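Local coordinates for MccF (Escherichia coli, PDB 4IIY), which probably acts as a hydrolase of the peptidase S66 (LD-carboxypeptidase) family and gives its host self-immunity to the antibiotic microcin C7, at residues P54-V57 / R62-R65; D146-L151 / T162-A167; M285-R290 / T320-G325. The protein carries 1 engineered substitution. All coordinates share one frame; numbering follows the deposited sequence. Where two conformers were deposited one is given.

Contact 1: P54-V57 / R62-R65; sequences PATV and RFFR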
ATOM      1  N   PRO B  54      12.979 -15.255   0.020  1.00  7.82           N
ATOM      2  CA  PRO B  54      13.974 -16.291   0.328  1.00  7.98           C
ATOM      3  C   PRO B  54      15.319 -16.060  -0.369  1.00  7.61           C
ATOM      4  O   PRO B  54      15.809 -16.941  -1.092  1.00  8.68           O
ATOM      5  CB  PRO B  54      13.313 -17.557  -0.215  1.00  9.64           C
ATOM      6  CG  PRO B  54      12.562 -17.070  -1.416  1.00  9.97           C
ATOM      7  CD  PRO B  54      11.995 -15.726  -0.976  1.00  8.34           C
ATOM      8  N   ALA B  55      15.934 -14.908  -0.134  1.00  7.68           N
ATOM      9  CA  ALA B  55      17.116 -14.534  -0.897  1.00  7.50           C
ATOM     10  C   ALA B  55      18.380 -15.308  -0.541  1.00  7.47           C
ATOM     11  O   ALA B  55      19.348 -15.246  -1.293  1.00  7.54           O
ATOM     12  CB  ALA B  55      17.358 -13.008  -0.852  1.00  8.58           C
ATOM     13  N   THR B  56      18.404 -16.037   0.571  1.00  7.51           N
ATOM     14  CA  THR B  56      19.545 -16.921   0.806  1.00  7.76           C
ATOM     15  C   THR B  56      19.624 -17.998  -0.272  1.00  9.37           C
ATOM     16  O   THR B  56      20.694 -18.576  -0.488  1.00 10.14           O
ATOM     17  CB  THR B  56      19.552 -17.572   2.204  1.00  7.47           C
ATOM     18  OG1 THR B  56      18.410 -18.426   2.368  1.00  8.44           O
ATOM     19  CG2 THR B  56      19.598 -16.511   3.306  1.00  8.71           C
ATOM     20  N   VAL B  57      18.502 -18.259  -0.941  1.00  8.09           N
ATOM     21  CA  VAL B  57      18.458 -19.150  -2.100  1.00  9.31           C
ATOM     22  C   VAL B  57      18.515 -18.366  -3.416  1.00  8.92           C
ATOM     23  O   VAL B  57      19.326 -18.666  -4.298  1.00 10.22           O
ATOM     24  CB  VAL B  57      17.189 -20.045  -2.083  1.00  8.99           C
ATOM     25  CG1 VAL B  57      17.082 -20.874  -3.365  1.00 12.65           C
ATOM     26  CG2 VAL B  57      17.191 -20.950  -0.855  1.00 11.52           C
ATOM     27  N   ARG B  62      25.390 -13.424  -3.620  1.00  7.15           N
ATOM     28  CA  ARG B  62      25.481 -12.194  -2.847  1.00  7.15           C
ATOM     29  C   ARG B  62      25.412 -12.496  -1.346  1.00  6.77           C
ATOM     30  O   ARG B  62      26.114 -11.875  -0.539  1.00  7.65           O
ATOM     31  CB  ARG B  62      24.378 -11.213  -3.255  1.00  7.48           C
ATOM     32  CG  ARG B  62      24.562  -9.822  -2.645  1.00  6.85           C
ATOM     33  CD  ARG B  62      23.557  -8.846  -3.182  1.00  7.09           C
ATOM     34  NE  ARG B  62      23.723  -7.464  -2.734  1.00  7.67           N
ATOM     35  CZ  ARG B  62      24.154  -6.462  -3.499  1.00  6.65           C
ATOM     36  NH1 ARG B  62      24.571  -6.670  -4.746  1.00  7.98           N
ATOM     37  NH2 ARG B  62      24.168  -5.231  -3.009  1.00  7.53           N
ATOM     38  N   PHE B  63      24.556 -13.444  -0.974  1.00  7.29           N
ATOM     39  CA  PHE B  63      24.457 -13.909   0.412  1.00  7.17           C
ATOM     40  C   PHE B  63      25.821 -14.404   0.914  1.00  7.96           C
ATOM     41  O   PHE B  63      26.298 -13.989   1.972  1.00  8.29           O
ATOM     42  CB  PHE B  63      23.379 -15.001   0.489  1.00  8.48           C
ATOM     43  CG  PHE B  63      23.350 -15.786   1.781  1.00  8.05           C
ATOM     44  CD1 PHE B  63      23.277 -15.159   3.016  1.00  8.50           C
ATOM     45  CD2 PHE B  63      23.342 -17.179   1.746  1.00  9.56           C
ATOM     46  CE1 PHE B  63      23.236 -15.904   4.190  1.00  8.69           C
ATOM     47  CE2 PHE B  63      23.291 -17.924   2.922  1.00 10.69           C
ATOM     48  CZ  PHE B  63      23.241 -17.281   4.139  1.00  9.39           C
ATOM     49  N   PHE B  64      26.471 -15.275   0.146  1.00  7.74           N
ATOM     50  CA  PHE B  64      27.784 -15.786   0.544  1.00  8.51           C
ATOM     51  C   PHE B  64      28.829 -14.670   0.647  1.00  7.60           C
ATOM     52  O   PHE B  64      29.675 -14.688   1.538  1.00  8.25           O
ATOM     53  CB  PHE B  64      28.274 -16.873  -0.420  1.00  9.72           C
ATOM     54  CG  PHE B  64      27.653 -18.231  -0.189  1.00 13.82           C
ATOM     55  CD1 PHE B  64      26.728 -18.439   0.824  1.00 17.67           C
ATOM     56  CD2 PHE B  64      28.009 -19.305  -0.989  1.00 19.68           C
ATOM     57  CE1 PHE B  64      26.169 -19.697   1.029  1.00 15.98           C
ATOM     58  CE2 PHE B  64      27.454 -20.558  -0.789  1.00 24.79           C
ATOM     59  CZ  PHE B  64      26.537 -20.752   0.222  1.00 19.97           C
ATOM     60  N   ARG B  65      28.777 -13.698  -0.259  1.00  8.03           N
ATOM     61  CA  ARG B  65      29.698 -12.567  -0.168  1.00  7.51           C
ATOM     62  C   ARG B  65      29.463 -11.756   1.120  1.00  7.95           C
ATOM     63  O   ARG B  65      30.413 -11.336   1.775  1.00  8.52           O
ATOM     64  CB  ARG B  65      29.606 -11.679  -1.416  1.00  9.43           C
ATOM     65  CG  ARG B  65      30.560 -10.490  -1.404  1.00 10.46           C
ATOM     66  CD  ARG B  65      30.650  -9.805  -2.769  1.00 11.29           C
ATOM     67  NE  ARG B  65      29.335  -9.460  -3.298  1.00 13.88           N
ATOM     68  CZ  ARG B  65      28.755 -10.049  -4.344  1.00 12.69           C
ATOM     69  NH1 ARG B  65      29.369 -11.037  -5.000  1.00 16.81           N
ATOM     70  NH2 ARG B  65      27.547  -9.652  -4.722  1.00 12.02           N
TER
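Phe63 turns its CG away from the backbone N (chi1 168°), while Thr56 sets its OG1 between the backbone N and the carbonyl carbon (chi1 63°); these two torsions leave the two side chains side by side and pointing the same way, with the methyl CG2 of Thr56 presented to the Phe63 ring. The contact joins two consecutive helices of the N-terminal domain, the short helix 55-58 and helix 60-72 just after it. Its centre is a CH-pi interaction: Thr56 CG2 lies 3.7 Å from the centroid of the Phe63 ring and only 8° off the ring normal. The threonine CB covers another part of the ring, 3.8 Å from CE2 of Phe63. The hydroxyl of Thr56 takes no part in this packing, since OG1 is hydrogen-bonded to Gly84 N. Ile169, from helix 168-172, touches both Thr56 and Phe63, and the ring also meets that of Phe48 on strand 45-49 at a steep angle, which places the pair in a buried cluster between helices and sheet. An alanine at Phe63 would lose the surface on which the Thr56 methyl rests and is likely to open a gap between the two helices. Backbone also lines the ring, for the carbonyl O of Thr56 comes within 3.7 Å of Phe63 CD2.

Contact 2: D146-L151 / T162-A167; sequences DTTALL and TFYGPA. With 1EI (5'-O-(L-alpha-glutamylsulfamoyl)inosine), chain K.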
ATOM      1  N   ASP B 146      10.954  -3.871   3.730  1.00  6.34           N
ATOM      2  CA  ASP B 146       9.805  -4.579   4.302  1.00  6.64           C
ATOM      3  C   ASP B 146       9.941  -4.866   5.794  1.00  6.93           C
ATOM      4  O   ASP B 146       8.937  -4.975   6.524  1.00  7.27           O
ATOM      5  CB  ASP B 146       9.569  -5.900   3.571  1.00  7.52           C
ATOM      6  CG  ASP B 146       8.385  -6.647   4.129  1.00  7.35           C
ATOM      7  OD1 ASP B 146       7.251  -6.192   3.899  1.00  7.57           O
ATOM      8  OD2 ASP B 146       8.594  -7.661   4.831  1.00  8.13           O
ATOM      9  N   THR B 147      11.176  -5.028   6.254  1.00  6.33           N
ATOM     10  CA  THR B 147      11.402  -5.349   7.660  1.00  7.05           C
ATOM     11  C   THR B 147      10.977  -4.218   8.606  1.00  6.46           C
ATOM     12  O   THR B 147      10.864  -4.420   9.818  1.00  6.71           O
ATOM     13  CB  THR B 147      12.860  -5.765   7.875  1.00  7.80           C
ATOM     14  OG1 THR B 147      13.265  -6.585   6.771  1.00  8.51           O
ATOM     15  CG2 THR B 147      13.007  -6.567   9.162  1.00 10.89           C
ATOM     16  N   THR B 148      10.714  -3.037   8.049  1.00  5.99           N
ATOM     17  CA  THR B 148      10.052  -1.972   8.789  1.00  6.31           C
ATOM     18  C   THR B 148       8.869  -2.472   9.615  1.00  5.23           C
ATOM     19  O   THR B 148       8.642  -2.011  10.730  1.00  6.79           O
ATOM     20  CB  THR B 148       9.526  -0.898   7.813  1.00  5.92           C
ATOM     21  OG1 THR B 148      10.621  -0.274   7.134  1.00  6.81           O
ATOM     22  CG2 THR B 148       8.722   0.182   8.536  1.00  8.36           C
ATOM     23  N   ALA B 149       8.087  -3.398   9.070  1.00  6.49           N
ATOM     24  CA  ALA B 149       6.921  -3.871   9.817  1.00  6.38           C
ATOM     25  C   ALA B 149       7.333  -4.443  11.178  1.00  7.11           C
ATOM     26  O   ALA B 149       6.658  -4.214  12.189  1.00  7.17           O
ATOM     27  CB  ALA B 149       6.137  -4.895   9.010  1.00  7.65           C
ATOM     28  N   LEU B 150       8.439  -5.180  11.205  1.00  6.53           N
ATOM     29  CA  LEU B 150       8.969  -5.736  12.449  1.00  7.94           C
ATOM     30  C   LEU B 150       9.632  -4.686  13.328  1.00  7.72           C
ATOM     31  O   LEU B 150       9.437  -4.679  14.543  1.00  8.49           O
ATOM     32  CB  LEU B 150       9.975  -6.851  12.177  1.00  8.49           C
ATOM     33  CG  LEU B 150       9.503  -7.991  11.289  1.00  8.38           C
ATOM     34  CD1 LEU B 150      10.548  -9.091  11.303  1.00  9.65           C
ATOM     35  CD2 LEU B 150       8.143  -8.530  11.748  1.00 10.27           C
ATOM     36  N   LEU B 151      10.422  -3.796  12.737  1.00  7.45           N
ATOM     37  CA  LEU B 151      11.111  -2.773  13.521  1.00  7.74           C
ATOM     38  C   LEU B 151      10.102  -1.885  14.230  1.00  9.44           C
ATOM     39  O   LEU B 151      10.229  -1.611  15.432  1.00  9.31           O
ATOM     40  CB  LEU B 151      12.001  -1.917  12.624  1.00  9.60           C
ATOM     41  CG  LEU B 151      13.103  -2.651  11.852  1.00  9.35           C
ATOM     42  CD1 LEU B 151      13.772  -1.714  10.865  1.00 11.75           C
ATOM     43  CD2 LEU B 151      14.141  -3.264  12.791  1.00 10.26           C
ATOM     44  N   THR B 162      14.971  -0.144  18.069  1.00  9.29           N
ATOM     45  CA  THR B 162      15.450  -0.955  16.950  1.00  8.68           C
ATOM     46  C   THR B 162      16.095  -0.044  15.896  1.00  9.15           C
ATOM     47  O   THR B 162      16.068   1.183  16.030  1.00 10.56           O
ATOM     48  CB  THR B 162      14.302  -1.762  16.309  1.00  9.51           C
ATOM     49  OG1 THR B 162      13.358  -0.872  15.695  1.00  9.23           O
ATOM     50  CG2 THR B 162      13.605  -2.622  17.346  1.00 10.02           C
ATOM     51  N   PHE B 163      16.687  -0.644  14.861  1.00  7.74           N
ATOM     52  CA  PHE B 163      17.560   0.088  13.945  1.00  7.42           C
ATOM     53  C   PHE B 163      17.189  -0.066  12.483  1.00  6.98           C
ATOM     54  O   PHE B 163      17.034  -1.186  11.989  1.00  7.65           O
ATOM     55  CB  PHE B 163      19.010  -0.358  14.156  1.00  7.49           C
ATOM     56  CG  PHE B 163      19.533  -0.031  15.523  1.00  7.44           C
ATOM     57  CD1 PHE B 163      20.273   1.115  15.738  1.00  8.13           C
ATOM     58  CD2 PHE B 163      19.221  -0.837  16.606  1.00  8.69           C
ATOM     59  CE1 PHE B 163      20.719   1.435  17.022  1.00  7.49           C
ATOM     60  CE2 PHE B 163      19.658  -0.519  17.887  1.00  9.33           C
ATOM     61  CZ  PHE B 163      20.408   0.618  18.090  1.00  8.59           C
ATOM     62  N   TYR B 164      17.051   1.073  11.802  1.00  6.56           N
ATOM     63  CA  TYR B 164      16.910   1.100  10.355  1.00  6.11           C
ATOM     64  C   TYR B 164      18.322   1.067   9.803  1.00  5.63           C
ATOM     65  O   TYR B 164      19.078   2.021   9.981  1.00  8.49           O
ATOM     66  CB  TYR B 164      16.183   2.365   9.877  1.00  7.32           C
ATOM     67  CG  TYR B 164      15.418   2.109   8.597  1.00  6.16           C
ATOM     68  CD1 TYR B 164      14.245   1.363   8.631  1.00  7.24           C
ATOM     69  CD2 TYR B 164      15.879   2.554   7.358  1.00  6.34           C
ATOM     70  CE1 TYR B 164      13.541   1.085   7.497  1.00  6.71           C
ATOM     71  CE2 TYR B 164      15.168   2.282   6.191  1.00  6.93           C
ATOM     72  CZ  TYR B 164      13.995   1.539   6.279  1.00  6.71           C
ATOM     73  OH  TYR B 164      13.251   1.202   5.162  1.00  7.06           O
ATOM     74  N   GLY B 165      18.703  -0.024   9.157  1.00  6.21           N
ATOM     75  CA  GLY B 165      20.079  -0.179   8.740  1.00  7.93           C
ATOM     76  C   GLY B 165      20.278  -1.453   7.957  1.00  6.82           C
ATOM     77  O   GLY B 165      19.310  -2.072   7.507  1.00  6.85           O
ATOM     78  N   PRO B 166      21.545  -1.854   7.785  1.00  6.97           N
ATOM     79  CA  PRO B 166      21.895  -2.958   6.890  1.00  7.37           C
ATOM     80  C   PRO B 166      21.142  -4.265   7.095  1.00  7.22           C
ATOM     81  O   PRO B 166      20.925  -4.716   8.224  1.00  9.51           O
ATOM     82  CB  PRO B 166      23.377  -3.195   7.200  1.00 11.49           C
ATOM     83  CG  PRO B 166      23.888  -1.862   7.597  1.00  9.13           C
ATOM     84  CD  PRO B 166      22.738  -1.107   8.221  1.00  7.82           C
ATOM     85  N   ALA B 167      20.775  -4.865   5.966  1.00  6.59           N
ATOM     86  CA  ALA B 167      20.377  -6.262   5.874  1.00  8.03           C
ATOM     87  C   ALA B 167      21.526  -7.019   5.211  1.00  7.17           C
ATOM     88  O   ALA B 167      22.222  -6.491   4.337  1.00  7.69           O
ATOM     89  CB  ALA B 167      19.086  -6.407   5.075  1.00  7.61           C
TER
HETATM   90  O6  1EI K 401      17.634  -8.950  -8.860  0.61 21.67           O
HETATM   91  C6  1EI K 401      17.979  -7.875  -8.321  0.97 14.41           C
HETATM   92  N1  1EI K 401      18.784  -6.999  -8.956  0.80 17.38           N
HETATM   93  C2  1EI K 401      19.167  -5.842  -8.388  0.82 16.17           C
HETATM   94  N3  1EI K 401      18.788  -5.467  -7.155  0.86 14.71           N
HETATM   95  C5  1EI K 401      17.517  -7.535  -6.964  1.00 15.41           C
HETATM   96  C4  1EI K 401      17.981  -6.262  -6.420  1.00 14.27           C
HETATM   97  N7  1EI K 401      16.746  -8.104  -6.015  0.90 16.92           N
HETATM   98  C8  1EI K 401      16.714  -7.264  -4.953  0.88 17.65           C
HETATM   99  N9  1EI K 401      17.451  -6.171  -5.206  0.81 13.46           N
HETATM  100  C1' 1EI K 401      17.653  -5.026  -4.302  0.93 12.67           C
HETATM  101  O4' 1EI K 401      17.624  -5.415  -2.937  0.83 13.49           O
HETATM  102  C2' 1EI K 401      16.498  -4.064  -4.483  0.95 19.21           C
HETATM  103  O2' 1EI K 401      16.817  -3.100  -5.486  0.83 20.59           O
HETATM  104  C3' 1EI K 401      16.356  -3.433  -3.116  0.73 19.72           C
HETATM  105  O3' 1EI K 401      16.942  -2.134  -3.127  0.59 15.04           O
HETATM  106  C4' 1EI K 401      17.156  -4.310  -2.168  0.94 17.18           C
HETATM  107  C5' 1EI K 401      16.317  -4.784  -0.988  0.93 14.79           C
HETATM  108  O5' 1EI K 401      15.227  -5.597  -1.432  0.89 12.04           O
HETATM  109  SBF 1EI K 401      14.065  -5.854  -0.462  0.79 10.74           S
HETATM  110  OAE 1EI K 401      13.508  -7.158  -0.746  0.69 11.88           O
HETATM  111  OAF 1EI K 401      14.620  -5.776   0.863  0.98 11.32           O
HETATM  112  NAQ 1EI K 401      13.047  -4.711  -0.693  0.98 13.46           N
HETATM  113  C   1EI K 401      11.937  -4.459   0.033  0.69 10.93           C
HETATM  114  O   1EI K 401      11.533  -5.070   1.015  0.98 10.43           O
HETATM  115  CA  1EI K 401      11.131  -3.266  -0.395  0.70 14.51           C
HETATM  116  N   1EI K 401      11.667  -2.691  -1.617  0.72 18.14           N
HETATM  117  CB  1EI K 401       9.668  -3.663  -0.559  0.78 20.14           C
HETATM  118  CG  1EI K 401       8.738  -2.545  -0.097  0.82 22.64           C
HETATM  119  CD  1EI K 401       8.600  -1.490  -1.172  1.00 18.99           C
HETATM  120  OE1 1EI K 401       9.457  -1.434  -2.078  0.48 23.66           O
HETATM  121  OE2 1EI K 401       7.630  -0.716  -1.108  0.75 20.05           O
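Leu151 meets Tyr164 at about a right angle, its CD1 coming obliquely to within 3.8 Å of the ring atom CD1 of Tyr164. The same leucine methyl reaches the strand backbone, where CD1 of Leu151 is 3.5 Å from Phe163 O. Thr148, one helical turn earlier, approaches the tyrosine differently: its OG1 lies at the ring edge, in the ring plane, 3.2 Å from Tyr164 CE1. The threonine hydroxyl is engaged by Ala145 O and Asn245 N, so this edge contact is packing around a polar atom already satisfied. With CG swung to the far side from its backbone N (chi1 -150°), Tyr164 carries its OH to the active site, where it is hydrogen-bonded to Glu270 OE2, of the predicted charge relay, and to the N of Ala145, the engineered residue at the predicted nucleophile position. Two residues before the tyrosine, Thr162 OG1 donates to Leu151 O at 3.2 Å, coming from above the carbonyl plane and at a C=O...O angle of 103°, while Leu151 CD2 packs on Thr162 CB. At the start of the turn, Asp146 N donates to atom O of the bound glutamylsulfamoyl inosine at 3.0 Å, consistent with a place in the oxyanion hole. The whole belongs to a beta-alpha-beta unit: helix 148-158 follows strand 140-143 and leads to strand 162-164, which pairs with 140-143 on one side and antiparallel with 345-347 on the other.

Contact 3: M285-R290 / T320-G325; sequences MLKLNR and TEVLDG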
ATOM      1  N   MET B 285      -1.750   9.851   1.844  1.00  6.95           N
ATOM      2  CA  MET B 285      -2.154   9.023   2.981  1.00  7.62           C
ATOM      3  C   MET B 285      -1.718   9.665   4.297  1.00  6.25           C
ATOM      4  O   MET B 285      -2.504   9.796   5.236  1.00  7.04           O
ATOM      5  CB  MET B 285      -1.574   7.614   2.842  1.00  8.36           C
ATOM      6  CG  MET B 285      -2.035   6.606   3.906  1.00  8.43           C
ATOM      7  SD  MET B 285      -1.167   6.706   5.498  1.00  9.24           S
ATOM      8  CE  MET B 285       0.464   6.168   4.997  1.00 12.43           C
ATOM      9  N   LEU B 286      -0.459  10.082   4.360  1.00  6.20           N
ATOM     10  CA  LEU B 286       0.053  10.745   5.563  1.00  7.37           C
ATOM     11  C   LEU B 286      -0.734  12.021   5.868  1.00  6.74           C
ATOM     12  O   LEU B 286      -1.089  12.290   7.017  1.00  7.69           O
ATOM     13  CB  LEU B 286       1.540  11.067   5.415  1.00  8.58           C
ATOM     14  CG  LEU B 286       2.478   9.866   5.290  1.00  7.00           C
ATOM     15  CD1 LEU B 286       3.876  10.341   4.895  1.00  8.74           C
ATOM     16  CD2 LEU B 286       2.492   9.075   6.591  1.00  9.79           C
ATOM     17  N   LYS B 287      -0.994  12.810   4.834  1.00  6.48           N
ATOM     18  CA  LYS B 287      -1.749  14.038   5.014  1.00  7.31           C
ATOM     19  C   LYS B 287      -3.129  13.753   5.604  1.00  7.35           C
ATOM     20  O   LYS B 287      -3.551  14.409   6.566  1.00  8.11           O
ATOM     21  CB  LYS B 287      -1.881  14.789   3.688  1.00  8.85           C
ATOM     22  CG  LYS B 287      -2.618  16.137   3.806  1.00 11.64           C
ATOM     23  CD  LYS B 287      -3.004  16.677   2.436  1.00 14.72           C
ATOM     24  CE  LYS B 287      -3.798  17.980   2.535  1.00 16.04           C
ATOM     25  NZ  LYS B 287      -2.949  19.116   2.968  1.00 18.36           N
ATOM     26  N   LEU B 288      -3.834  12.775   5.034  1.00  7.07           N
ATOM     27  CA  LEU B 288      -5.190  12.462   5.493  1.00  6.98           C
ATOM     28  C   LEU B 288      -5.174  12.033   6.951  1.00  7.46           C
ATOM     29  O   LEU B 288      -6.139  12.245   7.691  1.00  8.63           O
ATOM     30  CB  LEU B 288      -5.829  11.360   4.649  1.00  7.32           C
ATOM     31  CG  LEU B 288      -5.970  11.629   3.153  1.00  7.84           C
ATOM     32  CD1 LEU B 288      -6.683  10.470   2.478  1.00  9.01           C
ATOM     33  CD2 LEU B 288      -6.693  12.943   2.873  1.00 10.37           C
ATOM     34  N   ASN B 289      -4.070  11.418   7.358  1.00  7.23           N
ATOM     35  CA  ASN B 289      -3.913  10.932   8.719  1.00  7.89           C
ATOM     36  C   ASN B 289      -3.423  11.984   9.721  1.00  8.07           C
ATOM     37  O   ASN B 289      -3.133  11.666  10.872  1.00  9.86           O
ATOM     38  CB  ASN B 289      -3.003   9.710   8.722  1.00  7.77           C
ATOM     39  CG  ASN B 289      -3.770   8.437   8.455  1.00  8.30           C
ATOM     40  OD1 ASN B 289      -4.253   7.791   9.389  1.00  9.08           O
ATOM     41  ND2 ASN B 289      -3.939   8.095   7.191  1.00  8.89           N
ATOM     42  N   ARG B 290      -3.373  13.233   9.279  1.00  7.64           N
ATOM     43  CA  ARG B 290      -2.990  14.378  10.117  1.00  8.08           C
ATOM     44  C   ARG B 290      -1.537  14.342  10.563  1.00  8.97           C
ATOM     45  O   ARG B 290      -1.142  15.066  11.490  1.00  9.62           O
ATOM     46  CB  ARG B 290      -3.925  14.533  11.329  1.00 11.66           C
ATOM     47  CG  ARG B 290      -5.399  14.654  10.957  1.00 13.81           C
ATOM     48  CD  ARG B 290      -6.254  14.842  12.202  1.00 22.73           C
ATOM     49  NE  ARG B 290      -7.673  14.984  11.890  1.00 35.64           N
ATOM     50  CZ  ARG B 290      -8.274  16.143  11.641  1.00 42.58           C
ATOM     51  NH1 ARG B 290      -7.578  17.272  11.664  1.00 46.01           N
ATOM     52  NH2 ARG B 290      -9.573  16.175  11.368  1.00 42.54           N
ATOM     53  N   THR B 320       5.623  18.855  -1.472  1.00  8.73           N
ATOM     54  CA  THR B 320       5.269  20.268  -1.355  0.74  9.39           C
ATOM     55  C   THR B 320       3.829  20.520  -1.816  1.00  9.18           C
ATOM     56  O   THR B 320       3.077  21.258  -1.178  1.00  9.25           O
ATOM     57  CB  THR B 320       6.283  21.150  -2.116  0.74  9.74           C
ATOM     58  OG1 THR B 320       7.568  21.019  -1.493  0.74  9.85           O
ATOM     59  CG2 THR B 320       5.868  22.618  -2.098  0.74  9.33           C
ATOM     60  N   GLU B 321       3.426  19.905  -2.924  1.00  8.07           N
ATOM     61  CA  GLU B 321       2.036  20.072  -3.351  1.00  9.29           C
ATOM     62  C   GLU B 321       1.081  19.506  -2.302  1.00  8.77           C
ATOM     63  O   GLU B 321       0.095  20.144  -1.930  1.00  8.89           O
ATOM     64  CB  GLU B 321       1.753  19.409  -4.700  1.00  9.47           C
ATOM     65  CG  GLU B 321       0.345  19.730  -5.187  1.00  9.43           C
ATOM     66  CD  GLU B 321      -0.116  18.942  -6.417  1.00  9.45           C
ATOM     67  OE1 GLU B 321       0.613  18.050  -6.898  1.00 10.95           O
ATOM     68  OE2 GLU B 321      -1.242  19.214  -6.888  1.00  9.52           O
ATOM     69  N   VAL B 322       1.362  18.295  -1.831  1.00  8.48           N
ATOM     70  CA  VAL B 322       0.496  17.650  -0.850  1.00  8.57           C
ATOM     71  C   VAL B 322       0.382  18.475   0.436  1.00  7.85           C
ATOM     72  O   VAL B 322      -0.687  18.560   1.041  1.00  9.64           O
ATOM     73  CB  VAL B 322       0.978  16.216  -0.567  1.00  7.41           C
ATOM     74  CG1 VAL B 322       0.247  15.607   0.634  1.00  9.12           C
ATOM     75  CG2 VAL B 322       0.806  15.348  -1.813  1.00  8.72           C
ATOM     76  N   LEU B 323       1.485  19.079   0.858  1.00  8.45           N
ATOM     77  CA  LEU B 323       1.492  19.870   2.089  1.00  9.50           C
ATOM     78  C   LEU B 323       0.550  21.078   2.055  1.00  9.36           C
ATOM     79  O   LEU B 323       0.115  21.555   3.104  1.00 10.36           O
ATOM     80  CB  LEU B 323       2.914  20.306   2.442  1.00  9.37           C
ATOM     81  CG  LEU B 323       3.790  19.220   3.061  1.00  9.36           C
ATOM     82  CD1 LEU B 323       5.215  19.707   3.173  1.00 11.53           C
ATOM     83  CD2 LEU B 323       3.266  18.782   4.424  1.00 12.21           C
ATOM     84  N   ASP B 324       0.248  21.575   0.860  1.00 10.43           N
ATOM     85  CA  ASP B 324      -0.745  22.639   0.707  1.00 11.55           C
ATOM     86  C   ASP B 324      -0.464  23.830   1.619  1.00 12.94           C
ATOM     87  O   ASP B 324      -1.358  24.326   2.305  1.00 14.26           O
ATOM     88  CB  ASP B 324      -2.159  22.093   0.963  1.00 13.94           C
ATOM     89  CG  ASP B 324      -3.255  23.083   0.571  1.00 15.14           C
ATOM     90  OD1 ASP B 324      -3.005  23.929  -0.312  1.00 21.43           O
ATOM     91  OD2 ASP B 324      -4.359  23.013   1.155  1.00 19.24           O
ATOM     92  N   GLY B 325       0.788  24.276   1.630  1.00 11.77           N
ATOM     93  CA  GLY B 325       1.165  25.473   2.363  1.00 13.05           C
ATOM     94  C   GLY B 325       1.650  25.228   3.780  1.00 13.48           C
ATOM     95  O   GLY B 325       2.158  26.142   4.432  1.00 15.21           O
TER
HETATM   96  O   HOH W   1      -0.615  19.429   4.926  1.00 17.99           O
HETATM   97  O   HOH W   2      -4.772  21.375   3.046  1.00 23.26           O
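Lys287 NZ donates to Val322 O at 3.0 Å, meeting the carbonyl almost head-on (C=O...N angle 167°) and joining the last turns of two helices, 276-288 and 315-323, in the C-terminal domain. The first of these ends in a Schellman motif with Arg290 as its C-prime residue. Two waters extend the grip of the ammonium group: one runs from NZ to Leu323 O, the other from NZ to Asp324 OD2. The lysine and this aspartate stay beyond direct salt-bridge distance; Asp324 instead pairs through OD1 with Lys95 of the second subunit. On the first helix, Met285 O accepts from the Asn289 backbone N and, at 3.0 Å and from the opposite face of the carbonyl plane, from Asn289 ND2. That amide group also donates to Trp253 O of the second subunit, so both helix ends border the dimer interface. Around the polar centre the lysine is extended until a bend at chi4 (71°) brings NZ to its acceptor. The aliphatic part of Lys287 and the Val322 side chain lie alongside each other, running in opposite senses, and Phe292 packs against Lys287 and Leu323. Lys287 CB lies 3.8 Å from Val322 CG1.

Overall arrangement
The three contacts follow one another in series along the chain. Contacts 1 and 2 lie in the N-terminal domain, their centres about 18 Å apart; strand 162-164 of contact 2 belongs to a six-stranded sheet, and the helices of contact 1 follow strand 45-49 of the same sheet. Contact 3 joins two helices of the C-terminal domain, with its centre about 25 Å from that of contact 2 and about 39 Å from that of contact 1, on the opposite side of the chain's centre from contact 1. Contact 2 is thus the central one, beside the ligand and predicted catalytic residues, whereas contact 3 borders the second subunit and contact 1 is a buried packing of consecutive helices, centred about 19 Å from the centre of the chain.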